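Local atomic coordinates of glucose-6-phosphate dehydrogenase (Trypanosoma cruzi, PDB entry 5AQ1), a protein that catalyses the oxidation of glucose 6-phosphate to 6-phosphogluconolactone with reduction of NADP+ to NADPH, the entry step of the pentose phosphate pathway. Residues B[211-215]-B[216-220]; B[221-224]-B[225-229]; B[426-430]-B[431-435]; B[437-441]-B[442-446]. All coordinates share one frame; numbering follows the deposited sequence.

Interaction 1 of 4, residues B[211-215]-B[216-220]; sequences HYLGK and EMVQN. With BG6 (6-O-phosphono-beta-D-glucopyranose), chain F.
K215 leaves its backbone with CG opposite the carbonyl carbon (chi1 -67°), stays extended through CE and turns only at chi4 (-69°), while its carbonyl faces V218 and Q219 in the helix that follows. One residue thus serves two contacts. At the substrate end, NZ reaches O2P of the bound glucose 6-phosphate (BG6) at 2.8 Å. The same oxygen is met by H211, whose NE2 points straight at O2P from 2.7 Å (N-H...O 175°). Y212 OH approaches a different phosphate oxygen, O1P, in a weak bond. K215 CE lies 3.5 Å above one face of the Y212 ring, near its rim, so the lysine chain and the phenol run to the phosphate together. At the helix end, K215 O accepts Q219 N at 2.9 Å, with a weaker bond from V218 N. V218 packs through CB against Y212 O and, more loosely, with CG1 4.2 Å from L213 CD2. NZ also bonds to Q401. HYLGKE lies within a signature sequence of this enzyme family, and two different donors sharing O2P should fix the phosphate's rotation while the lysine probably offsets its negative charge.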
loop_
_atom_site.group_PDB
_atom_site.type_symbol
_atom_site.label_atom_id
_atom_site.label_comp_id
_atom_site.label_asym_id
_atom_site.label_seq_id
_atom_site.Cartn_x
_atom_site.Cartn_y
_atom_site.Cartn_z
ATOM N N HIS B 211 -17.989 24.257 19.587
ATOM C CA HIS B 211 -18.718 23.286 20.401
ATOM C C HIS B 211 -18.930 21.936 19.716
ATOM O O HIS B 211 -19.253 20.956 20.379
ATOM C CB HIS B 211 -20.031 23.877 20.939
ATOM C CG HIS B 211 -21.204 23.725 20.025
ATOM N ND1 HIS B 211 -21.495 24.629 19.026
ATOM C CD2 HIS B 211 -22.183 22.791 19.983
ATOM C CE1 HIS B 211 -22.592 24.248 18.396
ATOM N NE2 HIS B 211 -23.029 23.135 18.958
ATOM N N TYR B 212 -18.714 21.874 18.406
ATOM C CA TYR B 212 -18.759 20.594 17.698
ATOM C C TYR B 212 -17.679 19.618 18.170
ATOM O O TYR B 212 -17.875 18.403 18.105
ATOM C CB TYR B 212 -18.701 20.812 16.182
ATOM C CG TYR B 212 -20.071 21.005 15.567
ATOM C CD1 TYR B 212 -21.046 21.778 16.205
ATOM C CD2 TYR B 212 -20.400 20.411 14.358
ATOM C CE1 TYR B 212 -22.301 21.948 15.652
ATOM C CE2 TYR B 212 -21.653 20.584 13.796
ATOM C CZ TYR B 212 -22.600 21.347 14.450
ATOM O OH TYR B 212 -23.846 21.514 13.894
ATOM N N LEU B 213 -16.568 20.148 18.685
ATOM C CA LEU B 213 -15.501 19.319 19.258
ATOM C C LEU B 213 -15.868 18.643 20.586
ATOM O O LEU B 213 -15.077 17.862 21.117
ATOM C CB LEU B 213 -14.231 20.149 19.454
ATOM C CG LEU B 213 -13.584 20.746 18.205
ATOM C CD1 LEU B 213 -12.417 21.637 18.608
ATOM C CD2 LEU B 213 -13.125 19.650 17.249
ATOM N N GLY B 214 -17.047 18.945 21.126
ATOM C CA GLY B 214 -17.558 18.260 22.314
ATOM C C GLY B 214 -18.573 17.167 22.015
ATOM O O GLY B 214 -19.056 16.499 22.934
ATOM N N LYS B 215 -18.905 16.987 20.736
ATOM C CA LYS B 215 -19.892 15.988 20.324
ATOM C C LYS B 215 -19.252 14.608 20.250
ATOM O O LYS B 215 -18.149 14.461 19.723
ATOM C CB LYS B 215 -20.513 16.361 18.976
ATOM C CG LYS B 215 -21.372 17.612 19.019
ATOM C CD LYS B 215 -22.193 17.776 17.751
ATOM C CE LYS B 215 -22.950 19.097 17.736
ATOM N NZ LYS B 215 -24.047 19.134 18.740
ATOM N N GLU B 216 -19.960 13.606 20.767
ATOM C CA GLU B 216 -19.429 12.248 20.913
ATOM C C GLU B 216 -18.706 11.744 19.667
ATOM O O GLU B 216 -17.557 11.313 19.742
ATOM C CB GLU B 216 -20.559 11.277 21.273
ATOM C CG GLU B 216 -20.121 9.835 21.490
ATOM C CD GLU B 216 -19.179 9.669 22.667
ATOM O OE1 GLU B 216 -19.378 10.344 23.704
ATOM O OE2 GLU B 216 -18.238 8.851 22.562
ATOM N N MET B 217 -19.378 11.803 18.524
ATOM C CA MET B 217 -18.848 11.197 17.302
ATOM C C MET B 217 -17.717 12.007 16.670
ATOM O O MET B 217 -16.920 11.459 15.910
ATOM C CB MET B 217 -19.971 10.952 16.286
ATOM C CG MET B 217 -21.120 10.095 16.811
ATOM S SD MET B 217 -20.631 8.571 17.655
ATOM C CE MET B 217 -19.854 7.681 16.312
ATOM N N VAL B 218 -17.644 13.299 16.986
ATOM C CA VAL B 218 -16.524 14.132 16.544
ATOM C C VAL B 218 -15.297 13.827 17.403
ATOM O O VAL B 218 -14.182 13.725 16.883
ATOM C CB VAL B 218 -16.871 15.635 16.591
ATOM C CG1 VAL B 218 -15.679 16.490 16.175
ATOM C CG2 VAL B 218 -18.060 15.928 15.687
ATOM N N GLN B 219 -15.505 13.672 18.712
ATOM C CA GLN B 219 -14.433 13.252 19.632
ATOM C C GLN B 219 -13.850 11.877 19.285
ATOM O O GLN B 219 -12.683 11.598 19.574
ATOM C CB GLN B 219 -14.936 13.228 21.079
ATOM C CG GLN B 219 -15.233 14.599 21.666
ATOM C CD GLN B 219 -15.575 14.544 23.145
ATOM O OE1 GLN B 219 -16.599 13.976 23.538
ATOM N NE2 GLN B 219 -14.718 15.135 23.977
ATOM N N ASN B 220 -14.662 11.024 18.666
ATOM C CA ASN B 220 -14.241 9.676 18.321
ATOM C C ASN B 220 -13.458 9.573 17.008
ATOM O O ASN B 220 -12.928 8.505 16.692
ATOM C CB ASN B 220 -15.466 8.759 18.255
ATOM C CG ASN B 220 -15.094 7.286 18.254
ATOM O OD1 ASN B 220 -14.174 6.869 18.961
ATOM N ND2 ASN B 220 -15.805 6.491 17.463
HETATM C C1 BG6 F . -24.063 27.433 16.142
HETATM C C2 BG6 F . -24.438 28.245 14.904
HETATM O O1 BG6 F . -22.656 27.533 16.394
HETATM O O5 BG6 F . -24.405 26.059 15.938
HETATM C C3 BG6 F . -25.920 28.072 14.614
HETATM O O2 BG6 F . -24.131 29.628 15.100
HETATM C C4 BG6 F . -26.212 26.590 14.451
HETATM O O3 BG6 F . -26.312 28.778 13.433
HETATM C C5 BG6 F . -25.803 25.849 15.717
HETATM O O4 BG6 F . -27.601 26.404 14.177
HETATM C C6 BG6 F . -26.107 24.357 15.612
HETATM O O6 BG6 F . -25.547 23.650 16.719
HETATM P P BG6 F . -26.011 22.141 17.027
HETATM O O1P BG6 F . -25.771 21.393 15.735
HETATM O O2P BG6 F . -25.108 21.689 18.141
HETATM O O3P BG6 F . -27.464 22.290 17.410
#

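Interaction 2 of 4, residues B[221-224]-B[225-229]; sequences IIVT and RFANR
I222 and F226, one helical turn apart, cross at about a right angle, with I222 CG1 3.9 Å from F226 CD2 and lying at the edge of the phenyl ring in its plane. Three backbone bonds carry the turn: R225 N binds I221 O at 3.0 Å, F226 N binds I222 O at 3.1 Å, and A227 N binds V223 O at 3.0 Å. R225 bends at chi3 (58°), which folds its guanidinium back so that F226 CZ stands over the centre of one face. That group also makes a cation-pi contact with W235, and NH1 bonds to the carbonyls of L280 and M283, so the charged end is held inside the fold. In contrast to this close packing, R229, which opens the next helix, is partly exposed and its NE pairs with E383 of the second subunit. N228 ND2 binds T224 O at 2.9 Å (N-H...O 166°), the acceptor lying close to the amide plane, while OD1 bonds to N394 and T411 of the second subunit. N228 thus holds the C-terminal end of helix 221-226 and occupies the N-cap position of helix 229-232, a helix-to-helix joint at a subunit interface.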
loop_
_atom_site.group_PDB
_atom_site.type_symbol
_atom_site.label_atom_id
_atom_site.label_comp_id
_atom_site.label_asym_id
_atom_site.label_seq_id
_atom_site.Cartn_x
_atom_site.Cartn_y
_atom_site.Cartn_z
ATOM N N ILE B 221 -13.385 10.661 16.241
ATOM C CA ILE B 221 -12.714 10.630 14.938
ATOM C C ILE B 221 -11.254 10.209 15.085
ATOM O O ILE B 221 -10.787 9.303 14.396
ATOM C CB ILE B 221 -12.782 11.993 14.218
ATOM C CG1 ILE B 221 -14.223 12.301 13.805
ATOM C CG2 ILE B 221 -11.892 11.995 12.982
ATOM C CD1 ILE B 221 -14.447 13.742 13.398
ATOM N N ILE B 222 -10.546 10.878 15.986
ATOM C CA ILE B 222 -9.129 10.613 16.221
ATOM C C ILE B 222 -8.869 9.161 16.640
ATOM O O ILE B 222 -7.898 8.556 16.190
ATOM C CB ILE B 222 -8.542 11.600 17.258
ATOM C CG1 ILE B 222 -7.022 11.479 17.323
ATOM C CG2 ILE B 222 -9.151 11.384 18.641
ATOM C CD1 ILE B 222 -6.364 12.632 18.048
ATOM N N VAL B 223 -9.744 8.600 17.475
ATOM C CA VAL B 223 -9.604 7.215 17.932
ATOM C C VAL B 223 -9.890 6.245 16.784
ATOM O O VAL B 223 -9.182 5.256 16.597
ATOM C CB VAL B 223 -10.562 6.890 19.104
ATOM C CG1 VAL B 223 -10.376 5.450 19.571
ATOM C CG2 VAL B 223 -10.338 7.851 20.263
ATOM N N THR B 224 -10.944 6.533 16.031
ATOM C CA THR B 224 -11.334 5.713 14.893
ATOM C C THR B 224 -10.197 5.590 13.881
ATOM O O THR B 224 -9.929 4.501 13.365
ATOM C CB THR B 224 -12.573 6.312 14.203
ATOM O OG1 THR B 224 -13.649 6.388 15.146
ATOM C CG2 THR B 224 -13.002 5.469 13.021
ATOM N N ARG B 225 -9.528 6.711 13.613
ATOM C CA ARG B 225 -8.496 6.773 12.583
ATOM C C ARG B 225 -7.172 6.136 13.000
ATOM O O ARG B 225 -6.563 5.401 12.217
ATOM C CB ARG B 225 -8.236 8.223 12.180
ATOM C CG ARG B 225 -9.318 8.836 11.307
ATOM C CD ARG B 225 -8.836 10.150 10.713
ATOM N NE ARG B 225 -7.618 9.951 9.933
ATOM C CZ ARG B 225 -6.735 10.899 9.626
ATOM N NH1 ARG B 225 -6.912 12.154 10.017
ATOM N NH2 ARG B 225 -5.657 10.581 8.913
ATOM N N PHE B 226 -6.729 6.417 14.225
ATOM C CA PHE B 226 -5.356 6.110 14.626
ATOM C C PHE B 226 -5.199 5.005 15.673
ATOM O O PHE B 226 -4.077 4.675 16.042
ATOM C CB PHE B 226 -4.664 7.386 15.109
ATOM C CG PHE B 226 -4.656 8.499 14.093
ATOM C CD1 PHE B 226 -3.997 8.347 12.880
ATOM C CD2 PHE B 226 -5.294 9.703 14.354
ATOM C CE1 PHE B 226 -3.981 9.370 11.945
ATOM C CE2 PHE B 226 -5.280 10.733 13.426
ATOM C CZ PHE B 226 -4.621 10.566 12.219
ATOM N N ALA B 227 -6.303 4.432 16.150
ATOM C CA ALA B 227 -6.241 3.287 17.072
ATOM C C ALA B 227 -6.497 1.963 16.358
ATOM O O ALA B 227 -6.359 0.895 16.953
ATOM C CB ALA B 227 -7.242 3.465 18.207
ATOM N N ASN B 228 -6.849 2.042 15.078
ATOM C CA ASN B 228 -7.340 0.899 14.323
ATOM C C ASN B 228 -6.555 0.718 13.032
ATOM O O ASN B 228 -6.550 1.608 12.182
ATOM C CB ASN B 228 -8.813 1.125 13.991
ATOM C CG ASN B 228 -9.668 1.257 15.228
ATOM O OD1 ASN B 228 -9.657 0.385 16.094
ATOM N ND2 ASN B 228 -10.410 2.351 15.323
ATOM N N ARG B 229 -5.906 -0.432 12.883
ATOM C CA ARG B 229 -5.159 -0.727 11.664
ATOM C C ARG B 229 -6.070 -0.703 10.444
ATOM O O ARG B 229 -5.681 -0.214 9.383
ATOM C CB ARG B 229 -4.452 -2.085 11.770
ATOM C CG ARG B 229 -3.765 -2.560 10.490
ATOM C CD ARG B 229 -2.787 -1.537 9.935
ATOM N NE ARG B 229 -1.682 -1.308 10.868
ATOM C CZ ARG B 229 -0.463 -1.842 10.774
ATOM N NH1 ARG B 229 -0.136 -2.649 9.764
ATOM N NH2 ARG B 229 0.449 -1.552 11.698
#

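Interaction 3 of 4, residues B[426-430]-B[431-435]; sequences LDLTY and ERRYD
A strand-to-helix junction is formed where strand 421-429, outermost in the mixed sheet within the subunit, runs into the short helix 430-433, with T429 at the N-cap position. T429 O accepts two backbone donors, R433 N at 3.0 Å and, from above the carbonyl plane, R432 N at 3.1 Å. Y434 N closes the next turn on Y430 O at 2.8 Å. The two tyrosines, side by side, form a T-shaped pair: the edge of Y434 is directed at the face of Y430, with ring centroids 5.0 Å apart and planes at 68°. Y434 CD2 and CE2 do the touching, CE2 lying over the middle of the Y430 ring. R433 CG stands over the centre of one Y434 face and is itself 3.6 Å from L428 CD1. The flank bearing the exposed R432 is polar. R432 bends at chi3 (-99°), which lays one guanidinium face against T429 CB and OG1. T429 OG1 donates to the syn lone pair of D427 OD2 at 2.7 Å, and the same carboxylate oxygen makes a weak salt bridge of 3.4 Å to R432 NH1, the two planes 32° apart. Y434 OH bonds to T424 and H422 of the second subunit, and R433 pairs with E425 there. With D427 also sharing backbone bonds with that subunit, the junction belongs to the sheet-to-sheet dimer interface of glucose-6-phosphate dehydrogenases.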
loop_
_atom_site.group_PDB
_atom_site.type_symbol
_atom_site.label_atom_id
_atom_site.label_comp_id
_atom_site.label_asym_id
_atom_site.label_seq_id
_atom_site.Cartn_x
_atom_site.Cartn_y
_atom_site.Cartn_z
ATOM N N LEU B 426 -22.495 -2.775 8.275
ATOM C CA LEU B 426 -22.065 -3.180 9.604
ATOM C C LEU B 426 -22.309 -1.956 10.467
ATOM O O LEU B 426 -21.714 -0.905 10.237
ATOM C CB LEU B 426 -20.590 -3.574 9.620
ATOM C CG LEU B 426 -20.151 -4.641 8.613
ATOM C CD1 LEU B 426 -18.654 -4.870 8.747
ATOM C CD2 LEU B 426 -20.899 -5.950 8.794
ATOM N N ASP B 427 -23.194 -2.090 11.450
ATOM C CA ASP B 427 -23.761 -0.942 12.147
ATOM C C ASP B 427 -23.341 -0.856 13.614
ATOM O O ASP B 427 -23.209 -1.871 14.292
ATOM C CB ASP B 427 -25.284 -1.016 12.060
ATOM C CG ASP B 427 -25.959 0.178 12.690
ATOM O OD1 ASP B 427 -25.878 1.281 12.102
ATOM O OD2 ASP B 427 -26.565 0.008 13.774
ATOM N N LEU B 428 -23.126 0.372 14.081
ATOM C CA LEU B 428 -22.997 0.669 15.501
ATOM C C LEU B 428 -23.836 1.908 15.787
ATOM O O LEU B 428 -23.389 3.034 15.557
ATOM C CB LEU B 428 -21.533 0.906 15.893
ATOM C CG LEU B 428 -21.253 1.428 17.314
ATOM C CD1 LEU B 428 -21.775 0.471 18.373
ATOM C CD2 LEU B 428 -19.770 1.689 17.518
ATOM N N THR B 429 -25.061 1.682 16.253
ATOM C CA THR B 429 -25.967 2.753 16.663
ATOM C C THR B 429 -25.937 2.845 18.184
ATOM O O THR B 429 -26.333 1.907 18.878
ATOM C CB THR B 429 -27.403 2.487 16.167
ATOM O OG1 THR B 429 -27.393 2.336 14.744
ATOM C CG2 THR B 429 -28.331 3.629 16.528
ATOM N N TYR B 430 -25.481 3.984 18.694
ATOM C CA TYR B 430 -25.161 4.129 20.121
ATOM C C TYR B 430 -26.359 3.918 21.060
ATOM O O TYR B 430 -26.198 3.359 22.150
ATOM C CB TYR B 430 -24.500 5.493 20.392
ATOM C CG TYR B 430 -23.010 5.541 20.084
ATOM C CD1 TYR B 430 -22.517 5.100 18.858
ATOM C CD2 TYR B 430 -22.097 6.039 21.011
ATOM C CE1 TYR B 430 -21.165 5.144 18.570
ATOM C CE2 TYR B 430 -20.740 6.085 20.730
ATOM C CZ TYR B 430 -20.282 5.631 19.506
ATOM O OH TYR B 430 -18.942 5.668 19.201
ATOM N N GLU B 431 -27.550 4.342 20.639
ATOM C CA GLU B 431 -28.741 4.230 21.489
ATOM C C GLU B 431 -29.226 2.777 21.638
ATOM O O GLU B 431 -29.915 2.456 22.607
ATOM C CB GLU B 431 -29.861 5.153 20.978
ATOM C CG GLU B 431 -30.836 4.538 19.983
ATOM C CD GLU B 431 -31.274 5.525 18.898
ATOM O OE1 GLU B 431 -31.749 6.643 19.210
ATOM O OE2 GLU B 431 -31.128 5.178 17.709
ATOM N N ARG B 432 -28.860 1.915 20.685
ATOM C CA ARG B 432 -29.175 0.482 20.753
ATOM C C ARG B 432 -28.081 -0.313 21.461
ATOM O O ARG B 432 -28.370 -1.181 22.280
ATOM C CB ARG B 432 -29.412 -0.097 19.349
ATOM C CG ARG B 432 -30.800 0.203 18.795
ATOM C CD ARG B 432 -31.211 -0.691 17.625
ATOM N NE ARG B 432 -31.004 -0.033 16.330
ATOM C CZ ARG B 432 -30.033 -0.279 15.448
ATOM N NH1 ARG B 432 -29.100 -1.205 15.660
ATOM N NH2 ARG B 432 -30.007 0.427 14.318
ATOM N N ARG B 433 -26.830 -0.020 21.138
ATOM C CA ARG B 433 -25.698 -0.753 21.696
ATOM C C ARG B 433 -25.415 -0.362 23.152
ATOM O O ARG B 433 -25.198 -1.232 23.995
ATOM C CB ARG B 433 -24.457 -0.524 20.823
ATOM C CG ARG B 433 -23.164 -1.144 21.329
ATOM C CD ARG B 433 -23.135 -2.661 21.213
ATOM N NE ARG B 433 -21.755 -3.152 21.283
ATOM C CZ ARG B 433 -21.017 -3.227 22.395
ATOM N NH1 ARG B 433 -21.506 -2.854 23.577
ATOM N NH2 ARG B 433 -19.770 -3.684 22.327
ATOM N N TYR B 434 -25.415 0.940 23.437
ATOM C CA TYR B 434 -25.020 1.452 24.751
ATOM C C TYR B 434 -26.198 2.005 25.548
ATOM O O TYR B 434 -27.010 2.772 25.025
ATOM C CB TYR B 434 -23.969 2.553 24.595
ATOM C CG TYR B 434 -22.768 2.149 23.775
ATOM C CD1 TYR B 434 -21.909 1.143 24.210
ATOM C CD2 TYR B 434 -22.483 2.781 22.565
ATOM C CE1 TYR B 434 -20.805 0.773 23.461
ATOM C CE2 TYR B 434 -21.385 2.416 21.810
ATOM C CZ TYR B 434 -20.549 1.413 22.262
ATOM O OH TYR B 434 -19.454 1.051 21.516
ATOM N N ASP B 435 -26.267 1.633 26.823
ATOM C CA ASP B 435 -27.310 2.110 27.726
ATOM C C ASP B 435 -26.814 3.333 28.519
ATOM O O ASP B 435 -26.712 3.295 29.746
ATOM C CB ASP B 435 -27.736 0.974 28.668
ATOM C CG ASP B 435 -28.871 1.367 29.603
ATOM O OD1 ASP B 435 -29.620 2.318 29.289
ATOM O OD2 ASP B 435 -29.015 0.717 30.659
#

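Interaction 4 of 4, residues B[437-441]-B[442-446]; sequences TLPDA and YESLI
The chain is extended at D440 (psi 152°) and turns helical at A441, so that D440 stands as the N-cap residue of helix 441-451 and its main chain and side chain both face Y442 and E443. D440 CG lies opposite its own backbone N (chi1 -180°), which swings OD2 over the first turn to accept Y442 N at 3.2 Å. The donor comes from well above the carboxylate plane. E443, its chain extended beyond CG, reaches back so that OE2 accepts D440 N at 3.0 Å, again from above the plane of the acid. D440 and E443 form a capping box, although the aspartate's own side-chain bond goes to Y442 N. E443 N also bonds to D440 O at 3.1 Å. The next backbone bond, L445 N to A441 O, is weak.

Packing completes the cap. P439 CB rests 3.3 Å from E443 OE1, so the proline flanks the carboxylate, while D440 and Y442 point the same way and OD2 meets the tyrosine ring at its edge, 3.5 Å from CD2. Farther out, D440 OD1 forms a salt bridge with K48, Y442 OH bonds to E180, and the Y442 ring lies nearly parallel to that of H211. D440 OD2 and E443 OE2 remain 5.7 Å apart, each bonded to a backbone N-H. Amide donors at the helix start, together with K48, would probably stabilise D440 as a carboxylate, and the two acids accept from the N-H groups of Y442 and D440 there.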
loop_
_atom_site.group_PDB
_atom_site.type_symbol
_atom_site.label_atom_id
_atom_site.label_comp_id
_atom_site.label_asym_id
_atom_site.label_seq_id
_atom_site.Cartn_x
_atom_site.Cartn_y
_atom_site.Cartn_z
ATOM N N THR B 437 -26.856 7.940 28.381
ATOM C CA THR B 437 -27.277 9.180 27.746
ATOM C C THR B 437 -26.039 10.024 27.475
ATOM O O THR B 437 -25.279 10.363 28.387
ATOM C CB THR B 437 -28.257 9.981 28.618
ATOM O OG1 THR B 437 -29.213 9.092 29.216
ATOM C CG2 THR B 437 -28.994 11.028 27.780
ATOM N N LEU B 438 -25.836 10.359 26.209
ATOM C CA LEU B 438 -24.658 11.100 25.809
ATOM C C LEU B 438 -24.828 12.567 26.173
ATOM O O LEU B 438 -25.902 13.140 25.978
ATOM C CB LEU B 438 -24.414 10.940 24.315
ATOM C CG LEU B 438 -24.221 9.493 23.851
ATOM C CD1 LEU B 438 -24.264 9.464 22.342
ATOM C CD2 LEU B 438 -22.930 8.874 24.368
ATOM N N PRO B 439 -23.767 13.175 26.718
ATOM C CA PRO B 439 -23.843 14.541 27.203
ATOM C C PRO B 439 -23.884 15.562 26.077
ATOM O O PRO B 439 -23.427 15.284 24.973
ATOM C CB PRO B 439 -22.539 14.690 27.986
ATOM C CG PRO B 439 -21.591 13.811 27.257
ATOM C CD PRO B 439 -22.410 12.620 26.871
ATOM N N ASP B 440 -24.429 16.737 26.368
ATOM C CA ASP B 440 -24.325 17.872 25.467
ATOM C C ASP B 440 -22.845 18.223 25.278
ATOM O O ASP B 440 -22.023 17.986 26.167
ATOM C CB ASP B 440 -25.085 19.069 26.045
ATOM C CG ASP B 440 -25.024 20.285 25.143
ATOM O OD1 ASP B 440 -25.615 20.239 24.043
ATOM O OD2 ASP B 440 -24.375 21.281 25.532
ATOM N N ALA B 441 -22.514 18.790 24.124
ATOM C CA ALA B 441 -21.136 19.176 23.818
ATOM C C ALA B 441 -20.455 19.987 24.929
ATOM O O ALA B 441 -19.297 19.756 25.257
ATOM C CB ALA B 441 -21.099 19.957 22.516
ATOM N N TYR B 442 -21.185 20.934 25.505
ATOM C CA TYR B 442 -20.610 21.850 26.483
ATOM C C TYR B 442 -20.238 21.205 27.828
ATOM O O TYR B 442 -19.488 21.797 28.602
ATOM C CB TYR B 442 -21.542 23.044 26.693
ATOM C CG TYR B 442 -21.491 24.053 25.566
ATOM C CD1 TYR B 442 -20.437 24.956 25.469
ATOM C CD2 TYR B 442 -22.496 24.115 24.604
ATOM C CE1 TYR B 442 -20.380 25.889 24.447
ATOM C CE2 TYR B 442 -22.448 25.048 23.574
ATOM C CZ TYR B 442 -21.388 25.934 23.501
ATOM O OH TYR B 442 -21.322 26.867 22.485
ATOM N N GLU B 443 -20.750 20.009 28.112
ATOM C CA GLU B 443 -20.339 19.286 29.320
ATOM C C GLU B 443 -18.895 18.821 29.181
ATOM O O GLU B 443 -18.073 19.049 30.066
ATOM C CB GLU B 443 -21.239 18.072 29.586
ATOM C CG GLU B 443 -22.682 18.405 29.925
ATOM C CD GLU B 443 -23.554 17.167 30.032
ATOM O OE1 GLU B 443 -23.174 16.234 30.776
ATOM O OE2 GLU B 443 -24.615 17.127 29.366
ATOM N N SER B 444 -18.600 18.162 28.064
ATOM C CA SER B 444 -17.251 17.674 27.780
ATOM C C SER B 444 -16.229 18.814 27.799
ATOM O O SER B 444 -15.174 18.708 28.426
ATOM C CB SER B 444 -17.215 16.987 26.410
ATOM O OG SER B 444 -18.336 16.130 26.224
ATOM N N LEU B 445 -16.569 19.912 27.128
ATOM C CA LEU B 445 -15.630 21.012 26.906
ATOM C C LEU B 445 -15.298 21.774 28.184
ATOM O O LEU B 445 -14.127 21.996 28.487
ATOM C CB LEU B 445 -16.161 21.963 25.826
ATOM C CG LEU B 445 -16.316 21.314 24.442
ATOM C CD1 LEU B 445 -17.072 22.228 23.498
ATOM C CD2 LEU B 445 -14.966 20.948 23.848
ATOM N N ILE B 446 -16.324 22.154 28.940
ATOM C CA ILE B 446 -16.121 22.820 30.229
ATOM C C ILE B 446 -15.266 21.939 31.147
ATOM O O ILE B 446 -14.348 22.432 31.806
ATOM C CB ILE B 446 -17.466 23.178 30.904
ATOM C CG1 ILE B 446 -18.145 24.319 30.140
ATOM C CG2 ILE B 446 -17.260 23.590 32.358
ATOM C CD1 ILE B 446 -19.569 24.600 30.568
#

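Interactions 1 and 4 are buried neighbours, with centres about 9 Å apart: A441 CB meets H211 O, and Y442 leans on H211, so the cap of one helix backs the phosphate site. Interaction 2 continues the chain directly from interaction 1 but is farther from the chain's centre, and is mostly buried, between its own chain and the second subunit. Interaction 3 is the most exposed, yet Y430 reaches inward to E216 and M217 of interaction 1 and L438 of interaction 4. The chemistry follows place: phosphate binding in 211-220, a capping box in 437-446, apolar packing, a buried arginine and an amide bond in 221-229, and aromatic packing with a weak salt bridge in 426-435. All four adjoin the second subunit.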